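Local coordinates for cobalamin biosynthesis protein CobN (Mycobacterium tuberculosis, PDB 7C6O) that probably inserts cobalt into the corrin ring during cobalamin biosynthesis, as the large catalytic subunit of an ATP-dependent cobaltochelatase, at residues A313-F317 against Y843-P847; R449-Y455 against G542-G546; N593-T599 against T888-R892. All blocks are in the same frame, centred on the assembly; numbering follows the deposited sequence.

Contact 1. Residues A313-F317 against Y843-P847; sequences AVPEF and YSVDP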
ATOM      1  N   ALA A 313      -0.207  -3.894 -10.153  1.00 13.80           N
ATOM      2  CA  ALA A 313       0.299  -2.574  -9.777  1.00 10.86           C
ATOM      3  C   ALA A 313       0.043  -1.536 -10.865  1.00 15.40           C
ATOM      4  O   ALA A 313      -0.442  -0.433 -10.585  1.00 14.96           O
ATOM      5  CB  ALA A 313       1.792  -2.653  -9.456  1.00 12.34           C
ATOM      6  N   VAL A 314       0.375  -1.861 -12.110  1.00 13.45           N
ATOM      7  CA  VAL A 314       0.197  -0.914 -13.209  1.00 13.07           C
ATOM      8  C   VAL A 314      -1.279  -0.823 -13.597  1.00 12.35           C
ATOM      9  O   VAL A 314      -1.771   0.294 -13.815  1.00 14.96           O
ATOM     10  CB  VAL A 314       1.090  -1.275 -14.410  1.00 15.91           C
ATOM     11  CG1 VAL A 314       0.843  -0.318 -15.571  1.00 13.64           C
ATOM     12  CG2 VAL A 314       2.554  -1.233 -14.001  1.00 16.30           C
ATOM     13  N   PRO A 315      -2.034  -1.926 -13.690  1.00 12.93           N
ATOM     14  CA  PRO A 315      -3.483  -1.783 -13.931  1.00 14.63           C
ATOM     15  C   PRO A 315      -4.200  -0.905 -12.912  1.00 16.50           C
ATOM     16  O   PRO A 315      -5.249  -0.338 -13.243  1.00 14.72           O
ATOM     17  CB  PRO A 315      -3.988  -3.230 -13.882  1.00 14.80           C
ATOM     18  CG  PRO A 315      -2.844  -4.015 -14.391  1.00 14.90           C
ATOM     19  CD  PRO A 315      -1.617  -3.338 -13.819  1.00 15.42           C
ATOM     20  N   GLU A 316      -3.672  -0.770 -11.690  1.00 13.53           N
ATOM     21  CA  GLU A 316      -4.254   0.168 -10.731  1.00 13.72           C
ATOM     22  C   GLU A 316      -4.165   1.609 -11.219  1.00 13.53           C
ATOM     23  O   GLU A 316      -4.994   2.444 -10.831  1.00 13.47           O
ATOM     24  CB  GLU A 316      -3.564   0.034  -9.369  1.00 14.02           C
ATOM     25  CG  GLU A 316      -3.950  -1.219  -8.600  1.00 15.09           C
ATOM     26  CD  GLU A 316      -3.146  -1.396  -7.323  1.00 14.83           C
ATOM     27  OE1 GLU A 316      -2.112  -0.710  -7.157  1.00 15.77           O
ATOM     28  OE2 GLU A 316      -3.548  -2.232  -6.489  1.00 14.73           O
ATOM     29  N   PHE A 317      -3.166   1.927 -12.051  1.00 11.79           N
ATOM     30  CA  PHE A 317      -3.067   3.276 -12.605  1.00 14.75           C
ATOM     31  C   PHE A 317      -4.286   3.619 -13.452  1.00 14.23           C
ATOM     32  O   PHE A 317      -4.625   4.798 -13.601  1.00 16.03           O
ATOM     33  CB  PHE A 317      -1.799   3.420 -13.452  1.00 15.63           C
ATOM     34  CG  PHE A 317      -0.530   3.605 -12.658  1.00 17.50           C
ATOM     35  CD1 PHE A 317      -0.124   2.664 -11.723  1.00 17.36           C
ATOM     36  CD2 PHE A 317       0.286   4.701 -12.891  1.00 18.36           C
ATOM     37  CE1 PHE A 317       1.054   2.833 -11.016  1.00 15.31           C
ATOM     38  CE2 PHE A 317       1.465   4.877 -12.191  1.00 18.18           C
ATOM     39  CZ  PHE A 317       1.850   3.941 -11.249  1.00 17.44           C
ATOM     40  N   TYR A 843      -3.844   5.063  -7.076  1.00 13.96           N
ATOM     41  CA  TYR A 843      -2.776   4.112  -7.336  1.00 13.49           C
ATOM     42  C   TYR A 843      -1.514   4.598  -6.632  1.00 14.56           C
ATOM     43  O   TYR A 843      -1.500   5.654  -5.994  1.00 17.53           O
ATOM     44  CB  TYR A 843      -2.558   3.932  -8.842  1.00 14.40           C
ATOM     45  CG  TYR A 843      -2.260   5.203  -9.611  1.00 15.44           C
ATOM     46  CD1 TYR A 843      -0.958   5.682  -9.726  1.00 17.14           C
ATOM     47  CD2 TYR A 843      -3.274   5.910 -10.248  1.00 15.39           C
ATOM     48  CE1 TYR A 843      -0.678   6.836 -10.439  1.00 16.02           C
ATOM     49  CE2 TYR A 843      -3.001   7.063 -10.967  1.00 15.55           C
ATOM     50  CZ  TYR A 843      -1.702   7.520 -11.061  1.00 17.63           C
ATOM     51  OH  TYR A 843      -1.426   8.666 -11.775  1.00 18.82           O
ATOM     52  N   SER A 844      -0.435   3.819  -6.742  1.00 13.85           N
ATOM     53  CA  SER A 844       0.783   4.144  -6.017  1.00 16.96           C
ATOM     54  C   SER A 844       1.923   4.294  -7.012  1.00 18.39           C
ATOM     55  O   SER A 844       2.021   5.327  -7.690  1.00 16.60           O
ATOM     56  CB  SER A 844       1.063   3.101  -4.929  1.00 13.10           C
ATOM     57  OG  SER A 844       1.080   1.787  -5.459  1.00 14.71           O
ATOM     58  N   VAL A 845       2.811   3.305  -7.125  1.00 17.30           N
ATOM     59  CA  VAL A 845       4.059   3.459  -7.858  1.00 16.22           C
ATOM     60  C   VAL A 845       4.304   2.238  -8.732  1.00 14.63           C
ATOM     61  O   VAL A 845       3.718   1.171  -8.537  1.00 15.15           O
ATOM     62  CB  VAL A 845       5.259   3.669  -6.905  1.00 15.58           C
ATOM     63  CG1 VAL A 845       5.076   4.937  -6.084  1.00 17.28           C
ATOM     64  CG2 VAL A 845       5.444   2.457  -5.998  1.00 14.52           C
ATOM     65  N   ASP A 846       5.177   2.418  -9.712  1.00 14.42           N
ATOM     66  CA  ASP A 846       5.741   1.299 -10.452  1.00 15.31           C
ATOM     67  C   ASP A 846       6.693   0.572  -9.515  1.00 12.91           C
ATOM     68  O   ASP A 846       7.742   1.130  -9.166  1.00 14.45           O
ATOM     69  CB  ASP A 846       6.467   1.796 -11.707  1.00 17.27           C
ATOM     70  CG  ASP A 846       7.127   0.676 -12.502  1.00 18.92           C
ATOM     71  OD1 ASP A 846       7.003  -0.508 -12.128  1.00 19.62           O
ATOM     72  OD2 ASP A 846       7.782   0.990 -13.519  1.00 21.18           O
ATOM     73  N   PRO A 847       6.379  -0.650  -9.075  1.00 13.52           N
ATOM     74  CA  PRO A 847       7.218  -1.311  -8.064  1.00 16.16           C
ATOM     75  C   PRO A 847       8.579  -1.738  -8.579  1.00 16.32           C
ATOM     76  O   PRO A 847       9.441  -2.088  -7.763  1.00 16.41           O
ATOM     77  CB  PRO A 847       6.376  -2.523  -7.655  1.00 16.00           C
ATOM     78  CG  PRO A 847       5.576  -2.835  -8.886  1.00 14.97           C
ATOM     79  CD  PRO A 847       5.257  -1.501  -9.513  1.00 12.96           C
TER
HETATM   80  O   HOH W   1      -0.371   1.110  -8.302  1.00 15.93           O
HETATM   81  O   HOH W   2      -1.508   1.166  -5.370  1.00 15.69           O

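Contact 2. Residues R449-Y455 against G542-G546; sequences RVSAKEY and GFSNG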
ATOM      1  N   ARG A 449     -29.202 -13.040  14.964  1.00 31.78           N
ATOM      2  CA  ARG A 449     -28.930 -14.415  15.365  1.00 33.73           C
ATOM      3  C   ARG A 449     -28.862 -15.284  14.119  1.00 31.74           C
ATOM      4  O   ARG A 449     -29.829 -15.348  13.351  1.00 31.66           O
ATOM      5  CB  ARG A 449     -30.004 -14.922  16.332  1.00 39.18           C
ATOM      6  CG  ARG A 449     -30.375 -13.907  17.407  1.00 43.82           C
ATOM      7  CD  ARG A 449     -31.507 -14.394  18.285  1.00 47.95           C
ATOM      8  NE  ARG A 449     -31.057 -15.391  19.247  1.00 51.43           N
ATOM      9  CZ  ARG A 449     -30.617 -15.104  20.467  1.00 51.19           C
ATOM     10  NH1 ARG A 449     -30.572 -13.845  20.879  1.00 52.32           N
ATOM     11  NH2 ARG A 449     -30.226 -16.076  21.277  1.00 51.49           N
ATOM     12  N   VAL A 450     -27.722 -15.939  13.913  1.00 29.03           N
ATOM     13  CA  VAL A 450     -27.519 -16.867  12.805  1.00 25.80           C
ATOM     14  C   VAL A 450     -27.558 -18.281  13.361  1.00 26.91           C
ATOM     15  O   VAL A 450     -26.814 -18.606  14.295  1.00 27.86           O
ATOM     16  CB  VAL A 450     -26.188 -16.603  12.078  1.00 23.67           C
ATOM     17  CG1 VAL A 450     -25.956 -17.653  10.998  1.00 22.58           C
ATOM     18  CG2 VAL A 450     -26.175 -15.206  11.478  1.00 25.49           C
ATOM     19  N   SER A 451     -28.422 -19.120  12.793  1.00 28.59           N
ATOM     20  CA  SER A 451     -28.543 -20.488  13.274  1.00 28.69           C
ATOM     21  C   SER A 451     -27.269 -21.267  12.977  1.00 27.66           C
ATOM     22  O   SER A 451     -26.642 -21.089  11.929  1.00 26.28           O
ATOM     23  CB  SER A 451     -29.749 -21.181  12.637  1.00 30.60           C
ATOM     24  OG  SER A 451     -29.369 -21.951  11.512  1.00 29.46           O
ATOM     25  N   ALA A 452     -26.881 -22.128  13.921  1.00 29.54           N
ATOM     26  CA  ALA A 452     -25.684 -22.943  13.737  1.00 27.10           C
ATOM     27  C   ALA A 452     -25.802 -23.844  12.517  1.00 24.81           C
ATOM     28  O   ALA A 452     -24.798 -24.120  11.851  1.00 23.12           O
ATOM     29  CB  ALA A 452     -25.421 -23.779  14.989  1.00 26.18           C
ATOM     30  N   LYS A 453     -27.017 -24.304  12.207  1.00 24.41           N
ATOM     31  CA  LYS A 453     -27.214 -25.172  11.051  1.00 26.80           C
ATOM     32  C   LYS A 453     -26.907 -24.438   9.752  1.00 24.85           C
ATOM     33  O   LYS A 453     -26.187 -24.955   8.888  1.00 23.32           O
ATOM     34  CB  LYS A 453     -28.646 -25.710  11.048  1.00 30.38           C
ATOM     35  CG  LYS A 453     -29.015 -26.525   9.821  1.00 33.82           C
ATOM     36  CD  LYS A 453     -28.084 -27.713   9.640  1.00 38.13           C
ATOM     37  CE  LYS A 453     -28.691 -28.743   8.702  1.00 43.15           C
ATOM     38  NZ  LYS A 453     -29.192 -28.119   7.447  1.00 45.31           N
ATOM     39  N   GLU A 454     -27.446 -23.227   9.593  1.00 24.17           N
ATOM     40  CA  GLU A 454     -27.189 -22.470   8.372  1.00 23.76           C
ATOM     41  C   GLU A 454     -25.726 -22.061   8.279  1.00 18.78           C
ATOM     42  O   GLU A 454     -25.148 -22.055   7.186  1.00 19.74           O
ATOM     43  CB  GLU A 454     -28.093 -21.240   8.312  1.00 26.82           C
ATOM     44  CG  GLU A 454     -29.576 -21.560   8.289  1.00 32.39           C
ATOM     45  CD  GLU A 454     -30.422 -20.338   8.004  1.00 37.04           C
ATOM     46  OE1 GLU A 454     -29.991 -19.496   7.190  1.00 38.78           O
ATOM     47  OE2 GLU A 454     -31.513 -20.215   8.598  1.00 41.16           O
ATOM     48  N   TYR A 455     -25.112 -21.710   9.412  1.00 16.92           N
ATOM     49  CA  TYR A 455     -23.695 -21.368   9.393  1.00 17.63           C
ATOM     50  C   TYR A 455     -22.857 -22.562   8.955  1.00 17.25           C
ATOM     51  O   TYR A 455     -21.969 -22.434   8.105  1.00 17.52           O
ATOM     52  CB  TYR A 455     -23.237 -20.872  10.766  1.00 16.81           C
ATOM     53  CG  TYR A 455     -21.742 -20.661  10.804  1.00 18.83           C
ATOM     54  CD1 TYR A 455     -21.170 -19.529  10.239  1.00 18.75           C
ATOM     55  CD2 TYR A 455     -20.898 -21.615  11.362  1.00 18.76           C
ATOM     56  CE1 TYR A 455     -19.802 -19.339  10.244  1.00 18.27           C
ATOM     57  CE2 TYR A 455     -19.526 -21.434  11.372  1.00 16.52           C
ATOM     58  CZ  TYR A 455     -18.985 -20.294  10.814  1.00 15.69           C
ATOM     59  OH  TYR A 455     -17.621 -20.103  10.816  1.00 16.54           O
ATOM     60  N   GLY A 542     -27.784 -15.380   1.635  1.00 30.39           N
ATOM     61  CA  GLY A 542     -27.550 -16.783   1.911  1.00 31.08           C
ATOM     62  C   GLY A 542     -28.250 -17.258   3.163  1.00 30.68           C
ATOM     63  O   GLY A 542     -29.002 -18.236   3.132  1.00 33.04           O
ATOM     64  N   PHE A 543     -28.003 -16.578   4.279  1.00 25.59           N
ATOM     65  CA  PHE A 543     -28.735 -16.878   5.499  1.00 26.91           C
ATOM     66  C   PHE A 543     -30.184 -16.438   5.348  1.00 29.38           C
ATOM     67  O   PHE A 543     -30.479 -15.429   4.699  1.00 30.02           O
ATOM     68  CB  PHE A 543     -28.079 -16.190   6.696  1.00 23.99           C
ATOM     69  CG  PHE A 543     -26.687 -16.688   6.996  1.00 22.37           C
ATOM     70  CD1 PHE A 543     -26.319 -17.990   6.690  1.00 21.82           C
ATOM     71  CD2 PHE A 543     -25.748 -15.852   7.583  1.00 21.46           C
ATOM     72  CE1 PHE A 543     -25.041 -18.452   6.967  1.00 23.06           C
ATOM     73  CE2 PHE A 543     -24.469 -16.305   7.864  1.00 21.49           C
ATOM     74  CZ  PHE A 543     -24.116 -17.608   7.555  1.00 21.69           C
ATOM     75  N   SER A 544     -31.098 -17.216   5.935  1.00 30.34           N
ATOM     76  CA  SER A 544     -32.521 -16.924   5.794  1.00 31.24           C
ATOM     77  C   SER A 544     -32.865 -15.537   6.319  1.00 30.93           C
ATOM     78  O   SER A 544     -33.753 -14.870   5.776  1.00 35.50           O
ATOM     79  CB  SER A 544     -33.347 -17.988   6.516  1.00 29.95           C
ATOM     80  OG  SER A 544     -32.990 -18.052   7.882  1.00 30.99           O
ATOM     81  N   ASN A 545     -32.178 -15.087   7.368  1.00 27.94           N
ATOM     82  CA  ASN A 545     -32.321 -13.734   7.886  1.00 28.98           C
ATOM     83  C   ASN A 545     -31.179 -12.826   7.445  1.00 27.88           C
ATOM     84  O   ASN A 545     -30.895 -11.829   8.116  1.00 29.39           O
ATOM     85  CB  ASN A 545     -32.408 -13.764   9.412  1.00 32.01           C
ATOM     86  CG  ASN A 545     -31.178 -14.376  10.049  1.00 34.35           C
ATOM     87  OD1 ASN A 545     -30.489 -15.191   9.435  1.00 32.88           O
ATOM     88  ND2 ASN A 545     -30.892 -13.984  11.287  1.00 36.20           N
ATOM     89  N   GLY A 546     -30.520 -13.155   6.335  1.00 26.53           N
ATOM     90  CA  GLY A 546     -29.376 -12.375   5.903  1.00 26.81           C
ATOM     91  C   GLY A 546     -29.756 -10.956   5.526  1.00 26.92           C
ATOM     92  O   GLY A 546     -30.855 -10.684   5.040  1.00 27.45           O
TER
HETATM   93  O   HOH W   3     -29.778 -17.639  10.092  1.00 34.91           O

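Contact 3. Residues N593-T599 against T888-R892; sequences NDPGEGT and TSAMR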
ATOM      1  N   ASN A 593      -2.610  10.063   1.993  1.00 12.78           N
ATOM      2  CA  ASN A 593      -1.182   9.890   2.232  1.00 13.00           C
ATOM      3  C   ASN A 593      -0.857   8.586   2.955  1.00 11.58           C
ATOM      4  O   ASN A 593       0.229   8.459   3.528  1.00 14.17           O
ATOM      5  CB  ASN A 593      -0.611  11.084   3.000  1.00 15.98           C
ATOM      6  CG  ASN A 593      -1.110  11.161   4.426  1.00 18.88           C
ATOM      7  OD1 ASN A 593      -2.249  11.548   4.673  1.00 19.84           O
ATOM      8  ND2 ASN A 593      -0.250  10.815   5.376  1.00 20.09           N
ATOM      9  N   ASP A 594      -1.760   7.603   2.916  1.00 11.98           N
ATOM     10  CA  ASP A 594      -1.489   6.250   3.404  1.00 13.40           C
ATOM     11  C   ASP A 594      -1.620   5.264   2.244  1.00 14.99           C
ATOM     12  O   ASP A 594      -2.511   4.401   2.243  1.00 11.17           O
ATOM     13  CB  ASP A 594      -2.425   5.872   4.550  1.00 15.57           C
ATOM     14  CG  ASP A 594      -2.076   6.578   5.848  1.00 22.02           C
ATOM     15  OD1 ASP A 594      -1.059   7.306   5.885  1.00 24.00           O
ATOM     16  OD2 ASP A 594      -2.818   6.404   6.836  1.00 24.96           O
ATOM     17  N   PRO A 595      -0.733   5.353   1.244  1.00 13.96           N
ATOM     18  CA  PRO A 595      -0.905   4.516   0.042  1.00 13.38           C
ATOM     19  C   PRO A 595      -0.786   3.026   0.301  1.00 14.07           C
ATOM     20  O   PRO A 595      -1.526   2.242  -0.307  1.00 14.27           O
ATOM     21  CB  PRO A 595       0.210   5.016  -0.887  1.00 13.67           C
ATOM     22  CG  PRO A 595       1.230   5.599   0.029  1.00 11.32           C
ATOM     23  CD  PRO A 595       0.461   6.211   1.151  1.00 13.98           C
ATOM     24  N   GLY A 596       0.130   2.606   1.174  1.00 15.46           N
ATOM     25  CA  GLY A 596       0.339   1.180   1.376  1.00 15.78           C
ATOM     26  C   GLY A 596      -0.876   0.489   1.963  1.00 14.66           C
ATOM     27  O   GLY A 596      -1.303  -0.567   1.486  1.00 11.29           O
ATOM     28  N   GLU A 597      -1.458   1.084   3.002  1.00 10.70           N
ATOM     29  CA  GLU A 597      -2.606   0.459   3.647  1.00 14.01           C
ATOM     30  C   GLU A 597      -3.824   0.459   2.728  1.00 12.60           C
ATOM     31  O   GLU A 597      -4.593  -0.508   2.708  1.00 13.55           O
ATOM     32  CB  GLU A 597      -2.906   1.169   4.966  1.00 17.67           C
ATOM     33  CG  GLU A 597      -1.734   1.164   5.950  1.00 23.18           C
ATOM     34  CD  GLU A 597      -0.767   2.326   5.743  1.00 25.59           C
ATOM     35  OE1 GLU A 597      -0.775   2.938   4.652  1.00 23.28           O
ATOM     36  OE2 GLU A 597       0.001   2.633   6.680  1.00 27.46           O
ATOM     37  N   GLY A 598      -4.013   1.529   1.952  1.00 12.04           N
ATOM     38  CA  GLY A 598      -5.108   1.540   0.994  1.00 12.87           C
ATOM     39  C   GLY A 598      -4.917   0.511  -0.102  1.00 14.18           C
ATOM     40  O   GLY A 598      -5.874  -0.138  -0.533  1.00 12.59           O
ATOM     41  N   THR A 599      -3.675   0.345  -0.557  1.00 11.80           N
ATOM     42  CA  THR A 599      -3.377  -0.622  -1.607  1.00 12.13           C
ATOM     43  C   THR A 599      -3.682  -2.046  -1.156  1.00 12.43           C
ATOM     44  O   THR A 599      -4.144  -2.873  -1.953  1.00 12.06           O
ATOM     45  CB  THR A 599      -1.911  -0.479  -2.023  1.00 11.63           C
ATOM     46  OG1 THR A 599      -1.700   0.828  -2.569  1.00 14.01           O
ATOM     47  CG2 THR A 599      -1.534  -1.515  -3.054  1.00 12.77           C
ATOM     48  N   THR A 888       4.173   1.374   2.626  1.00 11.90           N
ATOM     49  CA  THR A 888       3.558   2.689   2.486  1.00 13.18           C
ATOM     50  C   THR A 888       4.614   3.784   2.406  1.00 12.99           C
ATOM     51  O   THR A 888       4.424   4.778   1.696  1.00 12.40           O
ATOM     52  CB  THR A 888       2.574   2.937   3.639  1.00 13.39           C
ATOM     53  OG1 THR A 888       1.736   4.056   3.326  1.00 14.75           O
ATOM     54  CG2 THR A 888       3.301   3.205   4.955  1.00 16.89           C
ATOM     55  N   SER A 889       5.752   3.599   3.084  1.00 13.50           N
ATOM     56  CA  SER A 889       6.838   4.570   3.003  1.00 15.11           C
ATOM     57  C   SER A 889       7.476   4.570   1.621  1.00 13.31           C
ATOM     58  O   SER A 889       7.780   5.635   1.072  1.00 12.84           O
ATOM     59  CB  SER A 889       7.891   4.266   4.069  1.00 14.24           C
ATOM     60  OG  SER A 889       7.325   4.290   5.368  1.00 15.57           O
ATOM     61  N   ALA A 890       7.703   3.386   1.048  1.00 13.29           N
ATOM     62  CA  ALA A 890       8.248   3.324  -0.302  1.00 13.46           C
ATOM     63  C   ALA A 890       7.312   3.981  -1.305  1.00 14.04           C
ATOM     64  O   ALA A 890       7.771   4.574  -2.287  1.00 12.86           O
ATOM     65  CB  ALA A 890       8.519   1.872  -0.697  1.00 12.58           C
ATOM     66  N   MET A 891       6.003   3.908  -1.069  1.00 11.85           N
ATOM     67  CA  MET A 891       5.053   4.534  -1.980  1.00 11.50           C
ATOM     68  C   MET A 891       4.967   6.042  -1.775  1.00 13.73           C
ATOM     69  O   MET A 891       4.681   6.774  -2.729  1.00 13.39           O
ATOM     70  CB  MET A 891       3.677   3.896  -1.812  1.00 12.75           C
ATOM     71  CG  MET A 891       3.629   2.431  -2.208  1.00 13.78           C
ATOM     72  SD  MET A 891       2.031   1.693  -1.844  1.00 14.92           S
ATOM     73  CE  MET A 891       2.176   0.138  -2.728  1.00 12.37           C
ATOM     74  N   ARG A 892       5.201   6.523  -0.548  1.00 15.28           N
ATOM     75  CA  ARG A 892       5.183   7.961  -0.295  1.00 13.61           C
ATOM     76  C   ARG A 892       6.416   8.655  -0.866  1.00 15.34           C
ATOM     77  O   ARG A 892       6.337   9.820  -1.277  1.00 13.43           O
ATOM     78  CB  ARG A 892       5.115   8.245   1.207  1.00 11.34           C
ATOM     79  CG  ARG A 892       3.826   7.870   1.925  1.00 14.84           C
ATOM     80  CD  ARG A 892       3.922   8.311   3.394  1.00 17.88           C
ATOM     81  NE  ARG A 892       2.764   7.923   4.190  1.00 22.57           N
ATOM     82  CZ  ARG A 892       2.828   7.249   5.333  1.00 21.21           C
ATOM     83  NH1 ARG A 892       4.003   6.891   5.838  1.00 18.67           N
ATOM     84  NH2 ARG A 892       1.714   6.947   5.981  1.00 26.42           N
TER
HETATM   85  O   HOH W   4       1.195   5.059   8.149  1.00 33.65           O

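Contact 1. Residues A313-F317 against Y843-P847
Ala313, the last residue of helix 305-313, sets its methyl group against the ring of Pro847, with CB 3.7 Å from Pro847 CD. Its carbonyl O takes a hydrogen bond from a water, which also donates to Glu316 OE1 and accepts from Ser844 N. A second water joins Glu316 OE1, 2.7 Å away, to Ser844 OG, so one carboxylate oxygen is gripped by two waters that bridge to the other segment, while OE2 is held in a salt bridge by Arg603. The backbone of Glu316 also takes part, its O lying 3.5 Å from Tyr843 CB. Phe317 closes the segment with an offset stack on Tyr843, centroids 4.0 Å apart and planes at 22°. Tyr843 CD1 sits over the centre of the phenylalanine ring, whereas Phe317 CG lies toward the rim of the tyrosine ring, and Phe317 CB makes a CH-pi contact over the face of that ring. A chi1 of 56°, with CG between backbone N and carbonyl carbon, puts the Tyr843 ring over the face of Phe317. The edge of the phenylalanine ring meets the Val845-Asp846 peptide, CZ being 3.9 Å from Val845 C. Tyr843 OH bonds to Ala262 O, and Trp271 meets the ring of Phe317. The contact thus packs the turn between helix 305-313 and strand 321-331 against the loop that precedes helix 853-874, with helix 595-604 alongside through Thr599, Lys602 and Arg603.

Contact 2. Residues R449-Y455 against G542-G546
The end of a strand, Arg449 to Ser451, runs straight into the first turn of a helix and faces a type I beta turn from Phe543 to Gly546. The backbones come nearest at Glu454 and Phe543, whose CA atoms are 6.5 Å apart. Ser451 is the N-cap, its OG accepting from Glu454 N. Glu454, extended beyond CG, brings its carboxylate to Ser544 and holds it twice: OE1 accepts from Ser544 N at 2.8 Å in a nearly straight bond (168°), and OE2 from Ser544 OG at 2.7 Å, both through syn lone pairs. This fork fixes the carboxylate's rotation. At the next residue of the turn, Asn545 ND2 donates to Arg449 O at 2.7 Å, bent at 134° and from above the carbonyl plane, while Asn545 OD1 takes a bond from a water that is only weakly tied to Ser451 N. Beneath these polar bonds Val450 CG1 rests over one face of the Phe543 ring, 3.8 Å from its centroid. The same ring turns an edge to Glu454 O. Phe543 also packs on Arg537 and Trp538, so the contact pins the connection between helix 530-539 and strand 551-555 to the junction of strand 448-451 with helix 452-459, beside strand 492-500.

Contact 3. Residues N593-T599 against T888-R892
Pro595 and Met891 form the close-packed side, sliding past each other in opposite directions with Pro595 CG 3.5 Å from Met891 CB. The extended methionine carries SD to 3.7 Å from Gly596 CA and meets Thr599 tip to tip. Gly596, without a side chain, lets the backbones come to 3.7 Å, CA to CA, at Thr888. A chi1 of -166° swings Thr888 OG1 away from its own N to sit between two partners: it accepts from Gly596 N and donates to Glu597 OE1, each at 3.1 Å. Thr599 OG1 folds back onto Pro595 O, which Thr599 N reaches from the opposite face.

The other side is polar and watered. Arg892 stretches past Pro595 to the loop before helix 595-604, where NE bonds to Asn593 O at 2.7 Å, nearly along the C=O axis. NH2 adds a weak bond to the same oxygen and a salt bridge of 2.8 Å to Asp594 OD1, which lies in the guanidinium plane although the donor stands above the carboxylate plane. A water links NH2 to Glu597 OE2, and Lys557 offers Asp594 and Glu597 long, weak ion pairs. The axes of 595-599 and 888-892 pass 8.4 Å apart at 118°, joining the C-terminal ends of strands 586-591 and 880-885, each parallel to its neighbours in its sheet; Arg892 ties the helix after strand 880-885 to the loop after strand 586-591, near the chain's centre.

From the N terminus, the chain first leaves residues 313-317, which wait more than 500 residues for 843-847 to close contact 1. Inside that long loop contact 2 opens and closes within about a hundred residues, a local tie in the region of the sheet containing strands 448-451 and 551-555. Its centre lies about 40 Å from that of contact 1, and contact 2 touches neither of the others. Contact 3 begins later, at 593-599, and closes at 888-892, past contact 1, so these two cross. They meet near the chain's centre, where Ser844 OG comes 3.4 Å from Met891 CE, and together they join helices 305-313, 595-604 and 887-893.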